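Local coordinates for uncharacterized protein (Streptococcus mutans, PDB 3L7Y) that binds magnesium and probably acts as a phosphatase of the haloacid dehalogenase-like family, at residues 80-85 / 105-110; 116-121 / 208-213. All coordinates share one frame; numbering follows the deposited sequence.

Contact 1. Residues 80-85 / 105-110; sequences NPYRQL and NIISKN
In the Rossmann-like core of this haloacid dehalogenase-like protein, the start of helix 82-86 packs on strand 105-108, with Tyr82 lying flat against Ile107. The isoleucine covers one face of the phenol: CG1 stands 3.9 Å from the centroid of the Tyr82 ring and just 2° off the ring normal, a CH-pi contact over the centre. Ile107 CG2 reaches toward the hydroxyl end, 3.7 Å from Tyr82 CE2. With CG anti to the backbone N (chi1 159°), Tyr82 carries its ring along the strand toward the turn that follows. There two waters connect the ends: one lies in the ring plane, 2.5 Å from Tyr82 OH, and accepts from Asn110 ND2, while the other meets Tyr82 OH and donates weakly to Asn110 O. At the helix start a further water accepts from Tyr82 N at 2.8 Å and donates to Asn105 OD1, whose amide nitrogen is taken up by Ile114 O. Phe98 meets the tyrosine ring edge-to-face. Nearby, Asn80 ND2 bonds to Asp45, a magnesium ligand. The strand side is a beta hairpin of 105-108 with 111-115, closed by a type I' turn at Lys109 and Asn110.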
ATOM      1  N   ASN A  80       3.082   2.025   0.113  1.00 12.81           N
ATOM      2  CA  ASN A  80       4.142   3.024   0.329  1.00 12.43           C
ATOM      3  C   ASN A  80       3.942   3.818   1.612  1.00 12.33           C
ATOM      4  O   ASN A  80       2.821   3.883   2.144  1.00 15.25           O
ATOM      5  CB  ASN A  80       4.235   3.999  -0.857  1.00 18.90           C
ATOM      6  CG  ASN A  80       4.418   3.283  -2.186  1.00 28.27           C
ATOM      7  OD1 ASN A  80       4.940   2.169  -2.243  1.00 38.86           O
ATOM      8  ND2 ASN A  80       3.979   3.915  -3.255  1.00 27.21           N
ATOM      9  N   PRO A  81       5.024   4.429   2.117  1.00 16.94           N
ATOM     10  CA  PRO A  81       4.895   5.206   3.347  1.00 14.13           C
ATOM     11  C   PRO A  81       4.115   6.476   3.086  1.00 11.54           C
ATOM     12  O   PRO A  81       4.115   6.995   1.964  1.00 12.56           O
ATOM     13  CB  PRO A  81       6.357   5.536   3.712  1.00 17.12           C
ATOM     14  CG  PRO A  81       7.175   4.483   2.995  1.00 14.72           C
ATOM     15  CD  PRO A  81       6.427   4.316   1.686  1.00 13.33           C
ATOM     16  N   TYR A  82       3.453   6.969   4.119  1.00 13.30           N
ATOM     17  CA  TYR A  82       2.671   8.188   4.014  1.00 14.14           C
ATOM     18  C   TYR A  82       3.493   9.344   3.447  1.00 19.82           C
ATOM     19  O   TYR A  82       3.023  10.076   2.576  1.00 13.07           O
ATOM     20  CB  TYR A  82       2.101   8.555   5.383  1.00 13.26           C
ATOM     21  CG  TYR A  82       1.718  10.008   5.522  1.00 17.11           C
ATOM     22  CD1 TYR A  82       2.440  10.859   6.349  1.00 14.12           C
ATOM     23  CD2 TYR A  82       0.630  10.531   4.821  1.00 14.71           C
ATOM     24  CE1 TYR A  82       2.086  12.200   6.479  1.00 16.21           C
ATOM     25  CE2 TYR A  82       0.263  11.857   4.939  1.00 12.77           C
ATOM     26  CZ  TYR A  82       0.993  12.692   5.770  1.00 24.95           C
ATOM     27  OH  TYR A  82       0.627  14.010   5.887  1.00 17.64           O
ATOM     28  N   ARG A  83       4.725   9.506   3.918  1.00 12.36           N
ATOM     29  CA  ARG A  83       5.565  10.597   3.507  1.00 18.67           C
ATOM     30  C   ARG A  83       5.765  10.582   2.012  1.00 23.20           C
ATOM     31  O   ARG A  83       5.886  11.601   1.420  1.00 27.97           O
ATOM     32  CB  ARG A  83       6.933  10.598   4.208  1.00 24.52           C
ATOM     33  CG  ARG A  83       6.903  11.099   5.621  1.00 38.11           C
ATOM     34  CD  ARG A  83       8.318  10.993   6.324  1.00 39.00           C
ATOM     35  NE  ARG A  83       8.102  10.960   7.742  1.00 41.51           N
ATOM     36  CZ  ARG A  83       7.585  11.981   8.378  1.00 49.12           C
ATOM     37  NH1 ARG A  83       7.286  13.053   7.705  1.00 44.80           N
ATOM     38  NH2 ARG A  83       7.364  11.948   9.669  1.00 58.32           N
ATOM     39  N   GLN A  84       5.782   9.413   1.415  1.00 21.68           N
ATOM     40  CA  GLN A  84       5.982   9.309  -0.023  1.00 11.91           C
ATOM     41  C   GLN A  84       4.653   9.545  -0.751  1.00 21.93           C
ATOM     42  O   GLN A  84       4.636  10.077  -1.859  1.00 17.49           O
ATOM     43  CB  GLN A  84       6.608   7.959  -0.399  1.00 20.88           C
ATOM     44  CG  GLN A  84       6.871   7.776  -1.894  1.00 34.38           C
ATOM     45  CD  GLN A  84       5.672   7.200  -2.657  1.00 42.64           C
ATOM     46  OE1 GLN A  84       4.523   7.298  -2.215  1.00 36.11           O
ATOM     47  NE2 GLN A  84       5.944   6.591  -3.806  1.00 45.94           N
ATOM     48  N   LEU A  85       3.539   9.169  -0.124  1.00 13.93           N
ATOM     49  CA  LEU A  85       2.236   9.340  -0.772  1.00 19.46           C
ATOM     50  C   LEU A  85       1.791  10.794  -0.865  1.00 19.52           C
ATOM     51  O   LEU A  85       1.094  11.177  -1.808  1.00 18.81           O
ATOM     52  CB  LEU A  85       1.156   8.528  -0.066  1.00 15.87           C
ATOM     53  CG  LEU A  85       1.329   7.018  -0.158  1.00 16.75           C
ATOM     54  CD1 LEU A  85       0.480   6.335   0.889  1.00 15.26           C
ATOM     55  CD2 LEU A  85       0.988   6.538  -1.556  1.00 17.58           C
ATOM     56  N   ASN A 105      -0.504   2.551   8.994  1.00  9.15           N
ATOM     57  CA  ASN A 105      -0.433   4.005   9.186  1.00  9.57           C
ATOM     58  C   ASN A 105      -1.518   4.718   8.421  1.00 17.29           C
ATOM     59  O   ASN A 105      -1.572   4.635   7.190  1.00 11.31           O
ATOM     60  CB  ASN A 105       0.943   4.544   8.787  1.00  9.67           C
ATOM     61  CG  ASN A 105       1.219   5.946   9.324  1.00 10.10           C
ATOM     62  OD1 ASN A 105       2.003   6.696   8.733  1.00 19.50           O
ATOM     63  ND2 ASN A 105       0.587   6.307  10.437  1.00 15.37           N
ATOM     64  N   ILE A 106      -2.392   5.405   9.153  1.00 22.53           N
ATOM     65  CA  ILE A 106      -3.485   6.163   8.545  1.00 14.51           C
ATOM     66  C   ILE A 106      -3.451   7.623   8.972  1.00 14.78           C
ATOM     67  O   ILE A 106      -3.407   7.941  10.170  1.00 16.01           O
ATOM     68  CB  ILE A 106      -4.869   5.564   8.873  1.00 14.37           C
ATOM     69  CG1 ILE A 106      -4.912   4.072   8.519  1.00 14.21           C
ATOM     70  CG2 ILE A 106      -5.958   6.304   8.114  1.00 11.91           C
ATOM     71  CD1 ILE A 106      -6.232   3.401   8.852  1.00 14.74           C
ATOM     72  N   ILE A 107      -3.455   8.506   7.976  1.00 16.95           N
ATOM     73  CA  ILE A 107      -3.515   9.946   8.189  1.00 11.74           C
ATOM     74  C   ILE A 107      -4.755  10.510   7.498  1.00 12.03           C
ATOM     75  O   ILE A 107      -5.107  10.077   6.402  1.00 13.79           O
ATOM     76  CB  ILE A 107      -2.256  10.645   7.627  1.00 18.76           C
ATOM     77  CG1 ILE A 107      -1.074  10.518   8.605  1.00 27.99           C
ATOM     78  CG2 ILE A 107      -2.517  12.126   7.394  1.00 19.62           C
ATOM     79  CD1 ILE A 107      -0.538   9.119   8.783  1.00 21.10           C
ATOM     80  N   SER A 108      -5.447  11.436   8.151  1.00 13.84           N
ATOM     81  CA  SER A 108      -6.564  12.141   7.507  1.00 16.85           C
ATOM     82  C   SER A 108      -6.524  13.613   7.891  1.00 13.39           C
ATOM     83  O   SER A 108      -6.211  13.955   9.026  1.00 14.74           O
ATOM     84  CB  SER A 108      -7.909  11.527   7.886  1.00 22.67           C
ATOM     85  OG  SER A 108      -8.969  12.187   7.207  1.00 29.32           O
ATOM     86  N   LYS A 109      -6.814  14.485   6.937  1.00 19.32           N
ATOM     87  CA  LYS A 109      -6.754  15.917   7.190  1.00 22.69           C
ATOM     88  C   LYS A 109      -5.387  16.322   7.766  1.00 15.87           C
ATOM     89  O   LYS A 109      -5.292  17.184   8.632  1.00 18.10           O
ATOM     90  CB  LYS A 109      -7.890  16.334   8.126  1.00 27.08           C
ATOM     91  CG  LYS A 109      -9.285  15.952   7.606  1.00 27.80           C
ATOM     92  CD  LYS A 109      -9.549  16.566   6.235  1.00 36.81           C
ATOM     93  CE  LYS A 109     -10.778  15.967   5.565  0.50 38.55           C
ATOM     94  NZ  LYS A 109     -12.044  16.281   6.288  1.00 40.71           N
ATOM     95  N   ASN A 110      -4.335  15.679   7.286  1.00 14.12           N
ATOM     96  CA  ASN A 110      -2.987  16.055   7.672  1.00 21.63           C
ATOM     97  C   ASN A 110      -2.711  15.734   9.131  1.00 23.75           C
ATOM     98  O   ASN A 110      -1.786  16.291   9.711  1.00 18.69           O
ATOM     99  CB  ASN A 110      -2.751  17.551   7.405  0.50 14.88           C
ATOM    100  CG  ASN A 110      -1.286  17.920   7.377  1.00 27.57           C
ATOM    101  OD1 ASN A 110      -0.904  19.003   7.824  1.00 36.25           O
ATOM    102  ND2 ASN A 110      -0.455  17.028   6.859  1.00 26.07           N
TER
HETATM  103  O   HOH W   1       3.777   5.729   6.597  1.00 12.36           O
HETATM  104  O   HOH W   2      -1.245  15.217   4.697  1.00 25.13           O
HETATM  105  O   HOH W   3       0.702  14.977   8.458  1.00 32.21           O

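Contact 2. Residues 116-121 / 208-213; sequences VFQQRE and QRLVGT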
ATOM      1  N   VAL A 116       0.404   1.902  13.849  1.00 18.98           N
ATOM      2  CA  VAL A 116       0.722   0.657  14.515  1.00 20.49           C
ATOM      3  C   VAL A 116       2.123   0.225  14.117  1.00 24.61           C
ATOM      4  O   VAL A 116       2.441   0.064  12.931  1.00 18.47           O
ATOM      5  CB  VAL A 116      -0.321  -0.442  14.201  1.00 11.02           C
ATOM      6  CG1 VAL A 116       0.047  -1.746  14.882  1.00 11.31           C
ATOM      7  CG2 VAL A 116      -1.701   0.005  14.640  1.00 19.38           C
ATOM      8  N   PHE A 117       2.968   0.056  15.121  1.00 16.90           N
ATOM      9  CA  PHE A 117       4.355  -0.326  14.875  1.00 17.59           C
ATOM     10  C   PHE A 117       4.573  -1.790  15.177  1.00 13.11           C
ATOM     11  O   PHE A 117       3.853  -2.392  15.981  1.00 22.19           O
ATOM     12  CB  PHE A 117       5.305   0.552  15.691  1.00 16.69           C
ATOM     13  CG  PHE A 117       5.261   2.001  15.303  1.00 12.23           C
ATOM     14  CD1 PHE A 117       4.736   2.951  16.164  1.00 21.81           C
ATOM     15  CD2 PHE A 117       5.732   2.411  14.068  1.00 16.78           C
ATOM     16  CE1 PHE A 117       4.701   4.291  15.800  1.00 20.60           C
ATOM     17  CE2 PHE A 117       5.696   3.746  13.695  1.00 20.09           C
ATOM     18  CZ  PHE A 117       5.176   4.687  14.564  1.00 19.35           C
ATOM     19  N   GLN A 118       5.544  -2.385  14.502  1.00 10.11           N
ATOM     20  CA  GLN A 118       5.842  -3.786  14.748  1.00 13.04           C
ATOM     21  C   GLN A 118       6.727  -3.876  15.987  1.00 11.76           C
ATOM     22  O   GLN A 118       7.409  -2.916  16.330  1.00 19.65           O
ATOM     23  CB  GLN A 118       6.476  -4.433  13.504  1.00 10.14           C
ATOM     24  CG  GLN A 118       5.445  -4.582  12.364  1.00 13.66           C
ATOM     25  CD  GLN A 118       6.032  -4.986  11.024  1.00 16.62           C
ATOM     26  OE1 GLN A 118       5.335  -5.565  10.180  1.00 18.87           O
ATOM     27  NE2 GLN A 118       7.290  -4.677  10.811  1.00 10.47           N
ATOM     28  N   GLN A 119       6.692  -5.013  16.670  1.00 13.44           N
ATOM     29  CA  GLN A 119       7.499  -5.210  17.874  1.00 14.12           C
ATOM     30  C   GLN A 119       8.957  -5.494  17.532  1.00 12.32           C
ATOM     31  O   GLN A 119       9.239  -6.378  16.735  1.00 16.37           O
ATOM     32  CB  GLN A 119       6.921  -6.364  18.686  1.00 19.99           C
ATOM     33  CG  GLN A 119       5.502  -6.125  19.157  1.00 29.55           C
ATOM     34  CD  GLN A 119       5.431  -5.056  20.225  1.00 46.68           C
ATOM     35  OE1 GLN A 119       6.353  -4.910  21.033  1.00 52.72           O
ATOM     36  NE2 GLN A 119       4.337  -4.299  20.240  1.00 51.85           N
ATOM     37  N   ARG A 120       9.889  -4.753  18.136  1.00 11.07           N
ATOM     38  CA  ARG A 120      11.311  -4.934  17.838  1.00 14.27           C
ATOM     39  C   ARG A 120      11.722  -6.407  17.872  1.00  6.87           C
ATOM     40  O   ARG A 120      12.485  -6.861  17.027  1.00 15.23           O
ATOM     41  CB  ARG A 120      12.208  -4.133  18.807  1.00 14.44           C
ATOM     42  CG  ARG A 120      11.933  -2.620  18.821  1.00 19.39           C
ATOM     43  CD  ARG A 120      13.057  -1.824  19.519  1.00 25.36           C
ATOM     44  NE  ARG A 120      13.805  -1.002  18.576  1.00 25.31           N
ATOM     45  CZ  ARG A 120      15.091  -1.154  18.296  1.00 32.89           C
ATOM     46  NH1 ARG A 120      15.792  -2.098  18.890  1.00 33.11           N
ATOM     47  NH2 ARG A 120      15.677  -0.356  17.421  1.00 41.93           N
ATOM     48  N   GLU A 121      11.217  -7.143  18.855  1.00  6.80           N
ATOM     49  CA  GLU A 121      11.586  -8.556  19.022  1.00 11.83           C
ATOM     50  C   GLU A 121      11.126  -9.374  17.815  1.00  9.85           C
ATOM     51  O   GLU A 121      11.811 -10.293  17.384  1.00  8.36           O
ATOM     52  CB  GLU A 121      10.961  -9.126  20.297  1.00 15.15           C
ATOM     53  CG  GLU A 121       9.449  -8.880  20.423  0.50 25.69           C
ATOM     54  CD  GLU A 121       9.070  -7.583  21.165  0.50 34.26           C
ATOM     55  OE1 GLU A 121       9.771  -6.552  21.021  1.00 31.60           O
ATOM     56  OE2 GLU A 121       8.045  -7.596  21.887  1.00 36.58           O
ATOM     57  N   GLN A 208       1.681 -15.107  14.341  1.00 11.13           N
ATOM     58  CA  GLN A 208       0.485 -14.408  14.770  1.00 17.12           C
ATOM     59  C   GLN A 208       0.632 -12.893  14.634  1.00 18.82           C
ATOM     60  O   GLN A 208      -0.353 -12.155  14.692  1.00 22.36           O
ATOM     61  CB  GLN A 208       0.131 -14.769  16.203  1.00 19.67           C
ATOM     62  CG  GLN A 208       0.668 -13.800  17.216  0.50 35.90           C
ATOM     63  CD  GLN A 208      -0.043 -13.941  18.535  1.00 56.15           C
ATOM     64  OE1 GLN A 208       0.087 -13.097  19.426  1.00 64.43           O
ATOM     65  NE2 GLN A 208      -0.817 -15.014  18.668  1.00 52.93           N
ATOM     66  N   ARG A 209       1.868 -12.446  14.450  1.00 11.00           N
ATOM     67  CA  ARG A 209       2.195 -11.025  14.421  1.00 11.31           C
ATOM     68  C   ARG A 209       2.555 -10.532  13.020  1.00 12.79           C
ATOM     69  O   ARG A 209       2.216  -9.414  12.658  1.00 18.11           O
ATOM     70  CB  ARG A 209       3.373 -10.738  15.353  1.00 25.06           C
ATOM     71  CG  ARG A 209       3.187 -11.237  16.776  1.00 36.63           C
ATOM     72  CD  ARG A 209       2.534 -10.180  17.642  1.00 41.51           C
ATOM     73  NE  ARG A 209       2.338 -10.663  19.005  1.00 51.78           N
ATOM     74  CZ  ARG A 209       3.308 -10.747  19.911  1.00 61.07           C
ATOM     75  NH1 ARG A 209       4.544 -10.380  19.597  1.00 65.25           N
ATOM     76  NH2 ARG A 209       3.044 -11.198  21.131  1.00 58.96           N
ATOM     77  N   LEU A 210       3.275 -11.349  12.248  1.00 13.51           N
ATOM     78  CA  LEU A 210       3.818 -10.902  10.962  1.00 14.39           C
ATOM     79  C   LEU A 210       3.389 -11.771   9.796  1.00 19.15           C
ATOM     80  O   LEU A 210       3.419 -12.998   9.877  1.00 15.14           O
ATOM     81  CB  LEU A 210       5.353 -10.844  11.006  1.00 15.73           C
ATOM     82  CG  LEU A 210       6.020  -9.994  12.101  1.00 10.07           C
ATOM     83  CD1 LEU A 210       7.541 -10.150  12.043  1.00  6.23           C
ATOM     84  CD2 LEU A 210       5.601  -8.523  11.991  1.00  6.89           C
ATOM     85  N   VAL A 211       3.016 -11.127   8.697  1.00 11.40           N
ATOM     86  CA  VAL A 211       2.594 -11.850   7.520  1.00  7.91           C
ATOM     87  C   VAL A 211       3.015 -11.106   6.258  1.00 10.78           C
ATOM     88  O   VAL A 211       3.059  -9.876   6.233  1.00 18.50           O
ATOM     89  CB  VAL A 211       1.051 -12.086   7.540  1.00 10.76           C
ATOM     90  CG1 VAL A 211       0.312 -10.831   7.080  1.00 17.17           C
ATOM     91  CG2 VAL A 211       0.668 -13.295   6.684  1.00  9.42           C
ATOM     92  N   GLY A 212       3.350 -11.859   5.216  1.00 13.51           N
ATOM     93  CA  GLY A 212       3.732 -11.271   3.946  1.00 11.28           C
ATOM     94  C   GLY A 212       2.524 -11.046   3.053  1.00 15.69           C
ATOM     95  O   GLY A 212       1.533 -11.791   3.105  1.00 15.87           O
ATOM     96  N   THR A 213       2.596 -10.005   2.234  1.00 13.34           N
ATOM     97  CA  THR A 213       1.553  -9.758   1.257  1.00 16.48           C
ATOM     98  C   THR A 213       2.267  -9.275   0.007  1.00 21.72           C
ATOM     99  O   THR A 213       3.136  -8.418   0.095  1.00 19.22           O
ATOM    100  CB  THR A 213       0.552  -8.701   1.769  1.00 20.13           C
ATOM    101  OG1 THR A 213      -0.523  -8.534   0.825  1.00 18.59           O
ATOM    102  CG2 THR A 213       1.260  -7.351   2.006  1.00 15.23           C
TER
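Two flat groups meet the opposite segment here, the amide of Gln118 and the guanidinium of Arg209. Over the amide plane of Gln118 sits one methyl of Leu210: CD2 is 3.7 Å from Gln118 CD, on a line about 24° off the plane normal. The same methyl is 4.0 Å from Gln118 CG, so it lies across the end of an extended side chain. The guanidinium of Arg209 is met more loosely and obliquely, with Gln119 CG 4.4 Å from Arg209 NH1.

Gln118 reaches the leucine because its chain runs straight on beyond CG, whereas Arg209 bends at its second torsion (chi2 -90°) and so brings the guanidinium to the beginning of helix 120-133. There its NH1 forms a salt bridge with Asp122. Glu121 OE2 stays 5.0 Å from Arg209 NH1, not in contact but of opposite charge. On its own segment Arg209 NE makes a weak bond to Gln208 OE1, 3.3 Å long and bent to 138°.

Leu210 begins strand 210-214 at the edge of the smaller sheet, and its side chain also touches Ile222 of the neighbouring strand and Ile126 of the helix. Gln118, whose backbone bonds to Phe182, packs on Thr224 and Ile123. Residues 116-121 thus lead from strand 111-115 into helix 120-133, beside the edge strand of the cap sheet.

No hydrogen bond joins the two segments directly. The buried half of the contact is methyl against amide and aliphatic chain. At the exposed side the segments touch loosely, and the charge pairing lies just beyond them: Asp122, with Glu121 perhaps adding a long-range pull, probably helps to place the arginine and tie the start of the edge strand to the helix.

The two contacts follow one another along the chain, with strand 111-115 running directly from the end of contact 1 to the start of contact 2. Their centres are 19 Å apart and their nearest atoms about 5 Å, without touching. Contact 1 belongs to the core domain, where strand 105-108 is part of the eight-stranded sheet that also contains strand 39-42, just before the metal ligands Asp43 and Asp45. Contact 2 lies in the cap, joining the entry to helix 120-133 with the edge strand 210-214 of the six-stranded sheet. Together they mark both sides of a core-to-cap connection, the cap being an insertion in the core, as in related hydrolases.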